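Local coordinates for SnoaL-like domain-containing protein (Novosphingobium aromaticivorans, PDB 2RFR) that is of unknown function but belongs to the SnoaL-like, NTF2-like family, whose cone-shaped fold of helices against a curved sheet often holds a small-molecule pocket, at residues 41-45 against 133-137; 92-97 against 126-132; 97-103 against 119-125. All blocks are in the same frame, centred on the assembly; numbering follows the deposited sequence.

Contact 1 of 3, residues 41-45 against 133-137; sequences SELWV and RAVRR
A single parallel beta bridge, Trp-44 with Ala-134, fastens the short strand 44-45 to the long strand 131-141 of the curved sheet of this NTF2-like domain. Two straight backbone hydrogen bonds make it: Ala-134 N gives to Leu-43 O at 2.8 Å, and Val-45 N gives to Ala-134 O at 2.9 Å. Between them the CA-H of Trp-44 also points at Ala-134 O. The indole of Trp-44 lies over the methyl of Ala-134: CB sits 3.7 Å from the centroid of the five-membered ring, 9° off the normal, a CH-pi contact. Val-135 O approaches the rim of the same ring in its plane, and Trp-44 CZ2 reaches Arg-137 CB at 3.9 Å. Val-45 CG1, anti to the carbonyl carbon and beside the backbone N (chi1 -60°), rests on Arg-133 CB at 3.7 Å. Arg-133 bends at chi2 (-70°), which brings CD to 3.4 Å from Glu-42 O. Its side chain thus lies along the carbonyls of Glu-42 and Leu-43, in the type I turn from Ser-41 to Trp-44, and a water bridges Arg-133 NE to Glu-42 O. Val-135 and Arg-136 together face Thr-124 of strand 112-128, a classic beta bulge. On its other side strand 131-141 pairs with strand 48-52 through Glu-49, while helix 5-33 packs on Leu-43 and Trp-44 through Leu-24, Leu-31 and Tyr-28, and helix 61-69 meets Trp-44 through Ile-64.

Contact 2 of 3, residues 92-97 against 126-132; sequences VEGDTA and RRTPAGW
The indole of Trp-132 has Gly-94 O and Thr-96 O at its edge, near its plane, the latter 3.6 Å from Trp-132 CH2. Arg-127 CB lies over the centre of one indole face, and Trp-132 CZ2 in turn stands above one face of the Arg-127 guanidinium, offset toward the rim. Val-92 CG1 and Ala-97 CB meet the six-membered ring obliquely, Ala-97 CB at 3.8 Å from Trp-132 CZ3. At the edge of the guanidinium stand Gly-94 O and Asp-95 OD1. Arg-127 NE forms a salt bridge to Asp-95 OD1 at 2.8 Å; this oxygen lies close to the guanidinium plane, but is met on its anti side and 34° out of the carboxylate plane, the two planes being 81° apart. Arg-127 NH2 gives a second bond to Gly-94 O at 3.0 Å. The bend at chi3 (-54°) directs the guanidinium toward the turn, where these two bonds, with a salt bridge from NH1 to Asp-17, fix its rotation. A backbone bond from Arg-127 N to Asp-95 O, 2.9 Å, adds a further grip on the type II' turn 93-96, and Thr-96 and Arg-126 form an antiparallel non-hydrogen-bonded pair. In the other hairpin, Thr-128 OG1 accepts from Ala-130 N, an ST turn. The two hairpin ends, joining strands 81-93 to 96-109 and 112-128 to 131-141, lie side by side against helix 5-33, whose Asp-17 also takes Trp-132 NE1 and whose Leu-14 and Ile-21 pack on Val-92.

Contact 3 of 3, residues 97-103 against 119-125; sequences ATARCHS and SANRWTF
Backbone hydrogen bonds join Ala-97, Ala-99, Cys-101 and Ser-103 to Phe-125, Trp-123, Asn-121 and Ser-119 in an antiparallel hairpin. Each of these pairs bonds in both directions, as with Trp-123 N to Ala-99 O at 2.9 Å and 174°. Non-hydrogen-bonded pairs alternate with them, and there CA-H groups lean on carbonyls, among them Thr-98 CA on Trp-123 O at 3.3 Å. Among side chains, Asn-121 ND2 gives a hydrogen bond to Ser-103 OG at 2.9 Å and 170°, the serine oxygen lying in the amide plane, and a weak one to Cys-101 O; Asn-121 OD1 is held by Arg-137 NH2 and Asn-139 ND2. Apolar contacts gather on the same face, where Ala-99 CB touches the edge of the Phe-125 ring at CE1, 3.8 Å away. Cys-101 SG approaches Trp-123 obliquely, 3.8 Å from NE1, a sulfur-aromatic contact; this buried NE1 has no hydrogen-bond partner in the model. On the reverse face charge is prominent: Arg-100 CD lies over the guanidinium of Arg-122, and the two arginines turn to Leu-152 O and Leu-151 O. Their helix, 146-152, lies over part of this face, against Ala-120 and His-102, whose NE2 is hydrogen-bonded to OD2 of Asp-33 of the second subunit. Helix 5-33 of the same chain packs on Ala-97, Ala-99 and Phe-125, and strands 81-93 and 131-141 flank the hairpin.

All three contacts reach the same mixed sheet of the SnoaL-like domain, contact 1 by attaching strand 44-45 to strand 131-141. Along the chain they are nested: contact 3 closes the innermost loop, contact 2 surrounds it, and contact 1 spans both. Contacts 2 and 3 share Ala-97 and both use strands 96-109 and 112-128, with centres about 15 Å apart, while contact 1 has its centre about 11 Å from contact 2 and about 12 Å from contact 3. Contact 2 joins two hairpin turns at one end of the strands, contact 3 is the long pairing of 96-109 with 112-128, and helix 5-33 packs on all three.

Contact 1 of 3, residues 41-45 against 133-137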
ATOM      1  N   SER A  41      20.083   1.967  -5.905  1.00  9.64           N
ATOM      2  CA  SER A  41      20.874   3.107  -5.470  1.00  8.70           C
ATOM      3  C   SER A  41      20.502   4.372  -6.212  1.00  9.38           C
ATOM      4  O   SER A  41      20.591   5.486  -5.631  1.00  9.75           O
ATOM      5  CB  SER A  41      22.367   2.811  -5.584  1.00 10.39           C
ATOM      6  OG  SER A  41      22.836   2.859  -6.946  1.00 10.85           O
ATOM      7  N   GLU A  42      20.072   4.240  -7.466  1.00  9.54           N
ATOM      8  CA  GLU A  42      19.664   5.371  -8.291  1.00  9.93           C
ATOM      9  C   GLU A  42      18.304   5.931  -7.954  1.00  9.14           C
ATOM     10  O   GLU A  42      17.932   6.976  -8.505  1.00 11.06           O
ATOM     11  CB  GLU A  42      19.787   4.989  -9.768  1.00 11.19           C
ATOM     12  CG  GLU A  42      21.243   4.738 -10.188  1.00 13.51           C
ATOM     13  CD  GLU A  42      21.425   4.051 -11.511  1.00 17.52           C
ATOM     14  OE1 GLU A  42      20.427   3.616 -12.136  1.00 21.61           O
ATOM     15  OE2 GLU A  42      22.614   3.951 -11.923  1.00 21.64           O
ATOM     16  N   LEU A  43      17.589   5.346  -7.004  1.00  9.99           N
ATOM     17  CA  LEU A  43      16.447   6.026  -6.412  1.00  9.90           C
ATOM     18  C   LEU A  43      16.861   7.264  -5.611  1.00  8.76           C
ATOM     19  O   LEU A  43      16.011   8.138  -5.399  1.00 10.03           O
ATOM     20  CB  LEU A  43      15.679   5.061  -5.518  1.00  8.49           C
ATOM     21  CG  LEU A  43      15.121   3.786  -6.163  1.00  8.91           C
ATOM     22  CD1 LEU A  43      14.532   2.893  -5.049  1.00 10.49           C
ATOM     23  CD2 LEU A  43      14.057   4.104  -7.219  1.00 10.88           C
ATOM     24  N   TRP A  44      18.109   7.277  -5.133  1.00  9.15           N
ATOM     25  CA  TRP A  44      18.683   8.373  -4.390  1.00  9.22           C
ATOM     26  C   TRP A  44      19.489   9.296  -5.259  1.00 10.50           C
ATOM     27  O   TRP A  44      20.013   8.920  -6.298  1.00 11.36           O
ATOM     28  CB  TRP A  44      19.644   7.825  -3.318  1.00  9.69           C
ATOM     29  CG  TRP A  44      19.024   7.370  -1.993  1.00  9.49           C
ATOM     30  CD1 TRP A  44      18.984   8.041  -0.834  1.00  8.72           C
ATOM     31  CD2 TRP A  44      18.423   6.054  -1.738  1.00  8.16           C
ATOM     32  NE1 TRP A  44      18.415   7.269   0.128  1.00  9.69           N
ATOM     33  CE2 TRP A  44      18.078   6.039  -0.393  1.00  8.56           C
ATOM     34  CE3 TRP A  44      18.210   4.906  -2.495  1.00  8.78           C
ATOM     35  CZ2 TRP A  44      17.496   4.929   0.215  1.00  9.83           C
ATOM     36  CZ3 TRP A  44      17.615   3.804  -1.888  1.00  9.81           C
ATOM     37  CH2 TRP A  44      17.283   3.826  -0.544  1.00  9.29           C
ATOM     38  N   VAL A  45      19.626  10.525  -4.776  1.00  9.69           N
ATOM     39  CA  VAL A  45      20.667  11.471  -5.260  1.00 10.07           C
ATOM     40  C   VAL A  45      22.028  10.836  -5.058  1.00 10.21           C
ATOM     41  O   VAL A  45      22.222   9.905  -4.257  1.00  9.98           O
ATOM     42  CB  VAL A  45      20.531  12.855  -4.603  1.00 10.64           C
ATOM     43  CG1 VAL A  45      19.163  13.479  -4.920  1.00 11.44           C
ATOM     44  CG2 VAL A  45      20.828  12.821  -3.112  1.00 12.22           C
ATOM     45  N   ARG A 133      14.053  12.417  -6.444  1.00  9.22           N
ATOM     46  CA  ARG A 133      14.977  11.399  -5.930  1.00  8.88           C
ATOM     47  C   ARG A 133      15.012  11.467  -4.413  1.00  9.68           C
ATOM     48  O   ARG A 133      14.780  12.516  -3.810  1.00  9.57           O
ATOM     49  CB  ARG A 133      16.405  11.645  -6.463  1.00  9.95           C
ATOM     50  CG  ARG A 133      16.594  11.502  -7.944  1.00 10.50           C
ATOM     51  CD  ARG A 133      16.478  10.086  -8.441  1.00 11.61           C
ATOM     52  NE  ARG A 133      16.712   9.967  -9.873  1.00 12.93           N
ATOM     53  CZ  ARG A 133      15.799  10.121 -10.805  1.00 14.68           C
ATOM     54  NH1 ARG A 133      14.572  10.497 -10.530  1.00 16.29           N
ATOM     55  NH2 ARG A 133      16.128   9.947 -12.071  1.00 19.17           N
ATOM     56  N   ALA A 134      15.285  10.329  -3.781  1.00  8.96           N
ATOM     57  CA  ALA A 134      15.468  10.282  -2.364  1.00  8.96           C
ATOM     58  C   ALA A 134      16.750  10.983  -1.932  1.00  9.09           C
ATOM     59  O   ALA A 134      17.793  10.893  -2.601  1.00  9.60           O
ATOM     60  CB  ALA A 134      15.488   8.796  -1.875  1.00 10.00           C
ATOM     61  N   VAL A 135      16.700  11.658  -0.799  1.00  9.15           N
ATOM     62  CA  VAL A 135      17.874  12.296  -0.194  1.00  9.45           C
ATOM     63  C   VAL A 135      18.338  11.489   0.992  1.00  9.54           C
ATOM     64  O   VAL A 135      19.473  11.042   1.035  1.00 10.66           O
ATOM     65  CB  VAL A 135      17.566  13.740   0.183  1.00 10.15           C
ATOM     66  CG1 VAL A 135      18.760  14.375   0.960  1.00 12.76           C
ATOM     67  CG2 VAL A 135      17.222  14.545  -1.077  1.00 12.53           C
ATOM     68  N   ARG A 136      17.460  11.232   1.954  1.00  9.15           N
ATOM     69  CA  ARG A 136      17.801  10.440   3.134  1.00  9.51           C
ATOM     70  C   ARG A 136      16.634   9.528   3.459  1.00 10.16           C
ATOM     71  O   ARG A 136      15.464   9.931   3.454  1.00 12.16           O
ATOM     72  CB  ARG A 136      18.104  11.353   4.318  1.00 11.04           C
ATOM     73  CG  ARG A 136      18.557  10.615   5.552  1.00 12.52           C
ATOM     74  CD  ARG A 136      19.141  11.600   6.589  1.00 17.38           C
ATOM     75  NE  ARG A 136      19.461  11.012   7.885  1.00 15.56           N
ATOM     76  CZ  ARG A 136      20.627  10.484   8.298  1.00 19.51           C
ATOM     77  NH1 ARG A 136      21.654  10.415   7.521  1.00 27.35           N
ATOM     78  NH2 ARG A 136      20.706   9.976   9.526  1.00 25.64           N
ATOM     79  N   ARG A 137      16.951   8.278   3.816  1.00  8.07           N
ATOM     80  CA  ARG A 137      15.965   7.366   4.404  1.00  8.04           C
ATOM     81  C   ARG A 137      16.514   6.993   5.767  1.00  8.07           C
ATOM     82  O   ARG A 137      17.689   6.660   5.892  1.00  8.55           O
ATOM     83  CB  ARG A 137      15.828   6.098   3.557  1.00  8.42           C
ATOM     84  CG  ARG A 137      14.803   5.079   4.100  1.00  8.61           C
ATOM     85  CD  ARG A 137      14.762   3.861   3.242  1.00  9.08           C
ATOM     86  NE  ARG A 137      13.880   2.864   3.864  1.00  8.90           N
ATOM     87  CZ  ARG A 137      13.666   1.685   3.323  1.00  9.25           C
ATOM     88  NH1 ARG A 137      14.250   1.323   2.206  1.00 11.72           N
ATOM     89  NH2 ARG A 137      12.841   0.874   3.916  1.00 10.34           N
TER
HETATM   90  O   HOH W   1      18.890   8.474 -10.673  1.00 30.34           O

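Contact 2 of 3, residues 92-97 against 126-132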
ATOM      1  N   VAL A  92       4.587  17.330   0.229  1.00 11.27           N
ATOM      2  CA  VAL A  92       5.427  18.084  -0.671  1.00 11.33           C
ATOM      3  C   VAL A  92       5.461  19.540  -0.255  1.00 11.83           C
ATOM      4  O   VAL A  92       4.418  20.135   0.025  1.00 13.73           O
ATOM      5  CB  VAL A  92       4.916  17.943  -2.112  1.00 11.80           C
ATOM      6  CG1 VAL A  92       5.742  18.793  -3.095  1.00 15.20           C
ATOM      7  CG2 VAL A  92       4.823  16.469  -2.518  1.00 15.86           C
ATOM      8  N   GLU A  93       6.652  20.110  -0.225  1.00 12.15           N
ATOM      9  CA  GLU A  93       6.864  21.516   0.048  1.00 13.47           C
ATOM     10  C   GLU A  93       7.826  22.061  -1.004  1.00 13.32           C
ATOM     11  O   GLU A  93       9.019  21.988  -0.854  1.00 14.41           O
ATOM     12  CB  GLU A  93       7.446  21.692   1.443  1.00 17.04           C
ATOM     13  CG  GLU A  93       6.503  21.251   2.551  1.00 23.51           C
ATOM     14  N   GLY A  94       7.274  22.597  -2.069  1.00 15.46           N
ATOM     15  CA  GLY A  94       8.103  23.143  -3.120  1.00 13.83           C
ATOM     16  C   GLY A  94       8.862  22.116  -3.890  1.00 12.68           C
ATOM     17  O   GLY A  94       8.290  21.342  -4.612  1.00 13.37           O
ATOM     18  N   ASP A  95      10.178  22.112  -3.710  1.00 11.41           N
ATOM     19  CA  ASP A  95      11.095  21.200  -4.385  1.00 11.18           C
ATOM     20  C   ASP A  95      11.619  20.121  -3.431  1.00 10.41           C
ATOM     21  O   ASP A  95      12.549  19.425  -3.797  1.00 11.54           O
ATOM     22  CB  ASP A  95      12.256  21.973  -5.008  1.00 11.33           C
ATOM     23  CG  ASP A  95      11.819  22.933  -6.088  1.00 13.11           C
ATOM     24  OD1 ASP A  95      10.820  22.619  -6.777  1.00 13.49           O
ATOM     25  OD2 ASP A  95      12.479  23.988  -6.245  1.00 19.15           O
ATOM     26  N   THR A  96      11.049  20.034  -2.241  1.00 10.75           N
ATOM     27  CA  THR A  96      11.394  18.963  -1.277  1.00 10.62           C
ATOM     28  C   THR A  96      10.121  18.237  -0.872  1.00  9.62           C
ATOM     29  O   THR A  96       9.019  18.733  -1.074  1.00 10.31           O
ATOM     30  CB  THR A  96      12.137  19.504  -0.068  1.00 13.59           C
ATOM     31  OG1 THR A  96      11.287  20.358   0.686  1.00 16.95           O
ATOM     32  CG2 THR A  96      13.518  20.174  -0.458  1.00 15.43           C
ATOM     33  N   ALA A  97      10.303  17.085  -0.247  1.00  9.09           N
ATOM     34  CA  ALA A  97       9.181  16.323   0.248  1.00  8.74           C
ATOM     35  C   ALA A  97       9.676  15.387   1.346  1.00  8.32           C
ATOM     36  O   ALA A  97      10.851  15.067   1.444  1.00  9.05           O
ATOM     37  CB  ALA A  97       8.529  15.485  -0.869  1.00 10.20           C
ATOM     38  N   ARG A 126      14.054  15.218  -2.966  1.00  9.93           N
ATOM     39  CA  ARG A 126      14.136  16.508  -3.640  1.00 11.92           C
ATOM     40  C   ARG A 126      13.932  16.369  -5.116  1.00 10.90           C
ATOM     41  O   ARG A 126      14.182  15.356  -5.715  1.00 10.39           O
ATOM     42  CB  ARG A 126      15.389  17.237  -3.283  1.00 17.30           C
ATOM     43  CG  ARG A 126      16.588  16.766  -3.887  1.00 18.30           C
ATOM     44  CD  ARG A 126      17.654  17.886  -3.683  1.00 25.69           C
ATOM     45  NE  ARG A 126      18.880  17.408  -4.224  1.00 23.50           N
ATOM     46  CZ  ARG A 126      19.931  16.946  -3.544  1.00 23.72           C
ATOM     47  NH1 ARG A 126      19.984  16.947  -2.211  1.00 22.60           N
ATOM     48  NH2 ARG A 126      20.965  16.533  -4.253  1.00 27.37           N
ATOM     49  N   ARG A 127      13.456  17.458  -5.691  1.00  9.79           N
ATOM     50  CA  ARG A 127      13.226  17.521  -7.121  1.00 10.47           C
ATOM     51  C   ARG A 127      14.561  17.752  -7.767  1.00 12.60           C
ATOM     52  O   ARG A 127      15.178  18.744  -7.498  1.00 21.30           O
ATOM     53  CB  ARG A 127      12.276  18.690  -7.435  1.00 12.20           C
ATOM     54  CG  ARG A 127      11.781  18.690  -8.880  1.00 12.32           C
ATOM     55  CD  ARG A 127      11.114  20.056  -9.213  1.00 13.11           C
ATOM     56  NE  ARG A 127      10.051  20.408  -8.259  1.00 12.73           N
ATOM     57  CZ  ARG A 127       8.821  19.864  -8.289  1.00 12.25           C
ATOM     58  NH1 ARG A 127       8.430  19.006  -9.254  1.00 12.48           N
ATOM     59  NH2 ARG A 127       7.925  20.222  -7.380  1.00 12.36           N
ATOM     60  N   THR A 128      14.957  16.940  -8.691  1.00 13.24           N
ATOM     61  CA  THR A 128      16.193  17.124  -9.443  1.00 14.94           C
ATOM     62  C   THR A 128      15.805  17.346 -10.874  1.00 15.65           C
ATOM     63  O   THR A 128      14.673  17.110 -11.253  1.00 17.30           O
ATOM     64  CB  THR A 128      17.097  15.867  -9.371  1.00 13.71           C
ATOM     65  OG1 THR A 128      16.647  14.846 -10.285  1.00 13.95           O
ATOM     66  CG2 THR A 128      17.213  15.323  -7.924  1.00 13.89           C
ATOM     67  N   PRO A 129      16.770  17.749 -11.713  1.00 17.97           N
ATOM     68  CA  PRO A 129      16.432  17.899 -13.133  1.00 19.98           C
ATOM     69  C   PRO A 129      15.945  16.633 -13.815  1.00 21.90           C
ATOM     70  O   PRO A 129      15.234  16.733 -14.825  1.00 27.08           O
ATOM     71  CB  PRO A 129      17.745  18.421 -13.747  1.00 21.58           C
ATOM     72  CG  PRO A 129      18.426  19.123 -12.639  1.00 21.14           C
ATOM     73  CD  PRO A 129      18.107  18.279 -11.398  1.00 19.71           C
ATOM     74  N   ALA A 130      16.268  15.462 -13.271  1.00 19.07           N
ATOM     75  CA  ALA A 130      15.868  14.186 -13.832  1.00 19.77           C
ATOM     76  C   ALA A 130      14.646  13.597 -13.086  1.00 20.33           C
ATOM     77  O   ALA A 130      14.289  12.438 -13.323  1.00 20.55           O
ATOM     78  CB  ALA A 130      16.987  13.217 -13.726  1.00 23.11           C
ATOM     79  N   GLY A 131      14.033  14.376 -12.200  1.00 17.26           N
ATOM     80  CA  GLY A 131      12.874  13.913 -11.431  1.00 15.62           C
ATOM     81  C   GLY A 131      13.133  13.860  -9.947  1.00 13.46           C
ATOM     82  O   GLY A 131      14.217  14.146  -9.452  1.00 12.62           O
ATOM     83  N   TRP A 132      12.117  13.485  -9.208  1.00 11.36           N
ATOM     84  CA  TRP A 132      12.259  13.331  -7.779  1.00  9.67           C
ATOM     85  C   TRP A 132      13.229  12.191  -7.470  1.00  9.97           C
ATOM     86  O   TRP A 132      13.205  11.151  -8.106  1.00 11.02           O
ATOM     87  CB  TRP A 132      10.896  13.057  -7.157  1.00  9.03           C
ATOM     88  CG  TRP A 132      10.039  14.266  -7.090  1.00  9.36           C
ATOM     89  CD1 TRP A 132       9.097  14.689  -8.026  1.00  9.82           C
ATOM     90  CD2 TRP A 132      10.005  15.237  -6.050  1.00  9.11           C
ATOM     91  NE1 TRP A 132       8.519  15.843  -7.606  1.00 10.95           N
ATOM     92  CE2 TRP A 132       9.031  16.203  -6.394  1.00 10.03           C
ATOM     93  CE3 TRP A 132      10.691  15.397  -4.852  1.00  9.31           C
ATOM     94  CZ2 TRP A 132       8.749  17.281  -5.580  1.00 10.56           C
ATOM     95  CZ3 TRP A 132      10.405  16.462  -4.029  1.00 10.66           C
ATOM     96  CH2 TRP A 132       9.456  17.410  -4.407  1.00 10.01           C
TER

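Contact 3 of 3, residues 97-103 against 119-125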
ATOM      1  N   ALA A  97      10.303  17.085  -0.247  1.00  9.09           N
ATOM      2  CA  ALA A  97       9.181  16.323   0.248  1.00  8.74           C
ATOM      3  C   ALA A  97       9.676  15.387   1.346  1.00  8.32           C
ATOM      4  O   ALA A  97      10.851  15.067   1.444  1.00  9.05           O
ATOM      5  CB  ALA A  97       8.529  15.485  -0.869  1.00 10.20           C
ATOM      6  N   THR A  98       8.694  14.952   2.128  0.61  9.04           N
ATOM      7  CA  THR A  98       8.894  13.968   3.220  0.61  8.82           C
ATOM      8  C   THR A  98       7.835  12.885   3.138  0.61  9.76           C
ATOM      9  O   THR A  98       6.663  13.207   2.876  0.61 11.69           O
ATOM     10  CB  THR A  98       8.808  14.676   4.599  0.61 10.18           C
ATOM     11  OG1 THR A  98       9.719  15.798   4.627  0.61 14.41           O
ATOM     12  CG2 THR A  98       9.185  13.724   5.767  0.61 11.72           C
ATOM     13  N   ALA A  99       8.208  11.633   3.404  1.00  7.80           N
ATOM     14  CA  ALA A  99       7.225  10.565   3.449  1.00  8.43           C
ATOM     15  C   ALA A  99       7.492   9.743   4.680  1.00  7.87           C
ATOM     16  O   ALA A  99       8.623   9.608   5.144  1.00  8.73           O
ATOM     17  CB  ALA A  99       7.328   9.668   2.207  1.00  9.62           C
ATOM     18  N   ARG A 100       6.461   9.123   5.213  0.56  7.84           N
ATOM     19  CA  ARG A 100       6.563   8.163   6.289  0.56  7.78           C
ATOM     20  C   ARG A 100       5.789   6.913   5.910  0.56  8.55           C
ATOM     21  O   ARG A 100       4.712   7.004   5.327  0.56  8.90           O
ATOM     22  CB  ARG A 100       6.022   8.743   7.587  0.56  9.27           C
ATOM     23  CG  ARG A 100       6.863   9.889   8.176  0.56 10.71           C
ATOM     24  CD  ARG A 100       6.046  10.687   9.176  0.56 14.35           C
ATOM     25  NE  ARG A 100       5.108  11.617   8.523  0.56 15.40           N
ATOM     26  CZ  ARG A 100       3.840  11.854   8.899  0.56 18.51           C
ATOM     27  NH1 ARG A 100       3.289  11.278   9.950  0.56 19.95           N
ATOM     28  NH2 ARG A 100       3.088  12.695   8.196  0.56 17.04           N
ATOM     29  N   CYS A 101       6.341   5.748   6.248  1.00  7.90           N
ATOM     30  CA  CYS A 101       5.695   4.478   5.954  1.00  7.76           C
ATOM     31  C   CYS A 101       6.260   3.438   6.943  1.00  6.89           C
ATOM     32  O   CYS A 101       7.239   3.644   7.605  1.00  9.69           O
ATOM     33  CB  CYS A 101       5.869   4.030   4.506  1.00  8.71           C
ATOM     34  SG  CYS A 101       7.553   3.597   4.001  1.00  9.87           S
ATOM     35  N   HIS A 102       5.582   2.319   6.925  1.00  7.30           N
ATOM     36  CA  HIS A 102       6.060   1.128   7.616  1.00  7.93           C
ATOM     37  C   HIS A 102       6.753   0.240   6.626  1.00  7.17           C
ATOM     38  O   HIS A 102       6.428   0.227   5.426  1.00  7.85           O
ATOM     39  CB  HIS A 102       4.902   0.358   8.222  1.00  8.75           C
ATOM     40  CG  HIS A 102       4.124   1.092   9.251  1.00  9.04           C
ATOM     41  ND1 HIS A 102       2.970   1.786   8.957  1.00 17.07           N
ATOM     42  CD2 HIS A 102       4.330   1.254  10.562  1.00  8.42           C
ATOM     43  CE1 HIS A 102       2.490   2.297  10.089  1.00 18.58           C
ATOM     44  NE2 HIS A 102       3.312   2.002  11.081  1.00 10.23           N
ATOM     45  N   SER A 103       7.661  -0.601   7.094  1.00  8.50           N
ATOM     46  CA  SER A 103       8.217  -1.683   6.276  1.00  8.83           C
ATOM     47  C   SER A 103       8.307  -2.961   7.085  1.00  8.00           C
ATOM     48  O   SER A 103       8.586  -2.932   8.279  1.00  9.36           O
ATOM     49  CB  SER A 103       9.568  -1.267   5.699  1.00 10.16           C
ATOM     50  OG  SER A 103      10.554  -0.995   6.691  1.00 11.38           O
ATOM     51  N   SER A 119       9.410  -2.205  10.884  1.00  6.02           N
ATOM     52  CA  SER A 119      10.114  -0.933  11.033  1.00  6.58           C
ATOM     53  C   SER A 119       9.287   0.253  10.655  1.00  6.37           C
ATOM     54  O   SER A 119       8.363   0.176   9.822  1.00  7.05           O
ATOM     55  CB  SER A 119      11.355  -0.934  10.161  1.00  7.33           C
ATOM     56  OG  SER A 119      12.228  -2.046  10.486  1.00  8.89           O
ATOM     57  N   ALA A 120       9.659   1.386  11.240  1.00  6.45           N
ATOM     58  CA  ALA A 120       9.257   2.712  10.766  1.00  6.92           C
ATOM     59  C   ALA A 120      10.255   3.241   9.799  1.00  6.73           C
ATOM     60  O   ALA A 120      11.461   2.961   9.911  1.00  7.52           O
ATOM     61  CB  ALA A 120       9.203   3.622  11.973  1.00  7.98           C
ATOM     62  N   ASN A 121       9.792   4.079   8.859  0.55  6.65           N
ATOM     63  CA  ASN A 121      10.690   4.762   7.940  0.55  7.14           C
ATOM     64  C   ASN A 121      10.248   6.196   7.770  0.55  7.76           C
ATOM     65  O   ASN A 121       9.071   6.482   7.608  0.55  8.00           O
ATOM     66  CB  ASN A 121      10.647   4.165   6.521  0.55  6.46           C
ATOM     67  CG  ASN A 121      10.998   2.725   6.457  0.55  9.49           C
ATOM     68  OD1 ASN A 121      12.122   2.380   6.172  0.55 11.62           O
ATOM     69  ND2 ASN A 121      10.065   1.848   6.837  0.55  9.49           N
ATOM     70  N   ARG A 122      11.235   7.069   7.696  1.00  7.45           N
ATOM     71  CA  ARG A 122      11.074   8.430   7.260  1.00  7.98           C
ATOM     72  C   ARG A 122      12.005   8.687   6.104  1.00  7.89           C
ATOM     73  O   ARG A 122      13.201   8.421   6.185  1.00  8.92           O
ATOM     74  CB  ARG A 122      11.430   9.417   8.390  1.00  9.93           C
ATOM     75  CG  ARG A 122      11.118  10.861   7.973  1.00 13.66           C
ATOM     76  CD  ARG A 122      11.482  11.792   9.068  1.00 21.05           C
ATOM     77  NE  ARG A 122      10.508  11.723  10.115  1.00 29.59           N
ATOM     78  CZ  ARG A 122       9.868  12.758  10.627  1.00 33.82           C
ATOM     79  NH1 ARG A 122      10.075  13.990  10.175  1.00 43.31           N
ATOM     80  NH2 ARG A 122       9.033  12.549  11.631  1.00 28.09           N
ATOM     81  N   TRP A 123      11.445   9.195   5.013  1.00  7.83           N
ATOM     82  CA  TRP A 123      12.174   9.473   3.776  1.00  8.09           C
ATOM     83  C   TRP A 123      12.091  10.955   3.484  1.00  8.42           C
ATOM     84  O   TRP A 123      11.051  11.565   3.698  1.00  9.78           O
ATOM     85  CB  TRP A 123      11.513   8.769   2.626  1.00  8.95           C
ATOM     86  CG  TRP A 123      11.442   7.294   2.565  1.00  9.71           C
ATOM     87  CD1 TRP A 123      10.636   6.473   3.300  1.00 12.67           C
ATOM     88  CD2 TRP A 123      12.103   6.453   1.613  1.00  9.17           C
ATOM     89  NE1 TRP A 123      10.780   5.196   2.868  1.00 12.79           N
ATOM     90  CE2 TRP A 123      11.632   5.140   1.806  1.00 10.57           C
ATOM     91  CE3 TRP A 123      13.030   6.674   0.621  1.00  9.93           C
ATOM     92  CZ2 TRP A 123      12.071   4.085   1.045  1.00 11.51           C
ATOM     93  CZ3 TRP A 123      13.446   5.622  -0.165  1.00 12.03           C
ATOM     94  CH2 TRP A 123      12.941   4.354   0.029  1.00 11.54           C
ATOM     95  N   THR A 124      13.154  11.521   2.970  1.00  8.18           N
ATOM     96  CA  THR A 124      13.165  12.850   2.386  1.00  8.15           C
ATOM     97  C   THR A 124      13.536  12.757   0.938  1.00  8.11           C
ATOM     98  O   THR A 124      14.264  11.851   0.523  1.00  9.47           O
ATOM     99  CB  THR A 124      14.064  13.774   3.125  1.00 10.16           C
ATOM    100  OG1 THR A 124      15.391  13.316   3.010  1.00 11.94           O
ATOM    101  CG2 THR A 124      13.704  13.959   4.585  1.00 13.61           C
ATOM    102  N   PHE A 125      13.041  13.723   0.151  1.00  8.32           N
ATOM    103  CA  PHE A 125      13.208  13.732  -1.300  1.00  8.51           C
ATOM    104  C   PHE A 125      13.501  15.139  -1.766  1.00  8.93           C
ATOM    105  O   PHE A 125      13.141  16.122  -1.121  1.00  9.56           O
ATOM    106  CB  PHE A 125      11.937  13.244  -2.003  1.00  8.76           C
ATOM    107  CG  PHE A 125      11.445  11.904  -1.570  1.00  8.18           C
ATOM    108  CD1 PHE A 125      10.644  11.801  -0.493  1.00  8.49           C
ATOM    109  CD2 PHE A 125      11.840  10.751  -2.194  1.00  8.61           C
ATOM    110  CE1 PHE A 125      10.198  10.563  -0.057  1.00  8.83           C
ATOM    111  CE2 PHE A 125      11.415   9.481  -1.766  1.00  9.02           C
ATOM    112  CZ  PHE A 125      10.606   9.410  -0.662  1.00  9.31           C
TER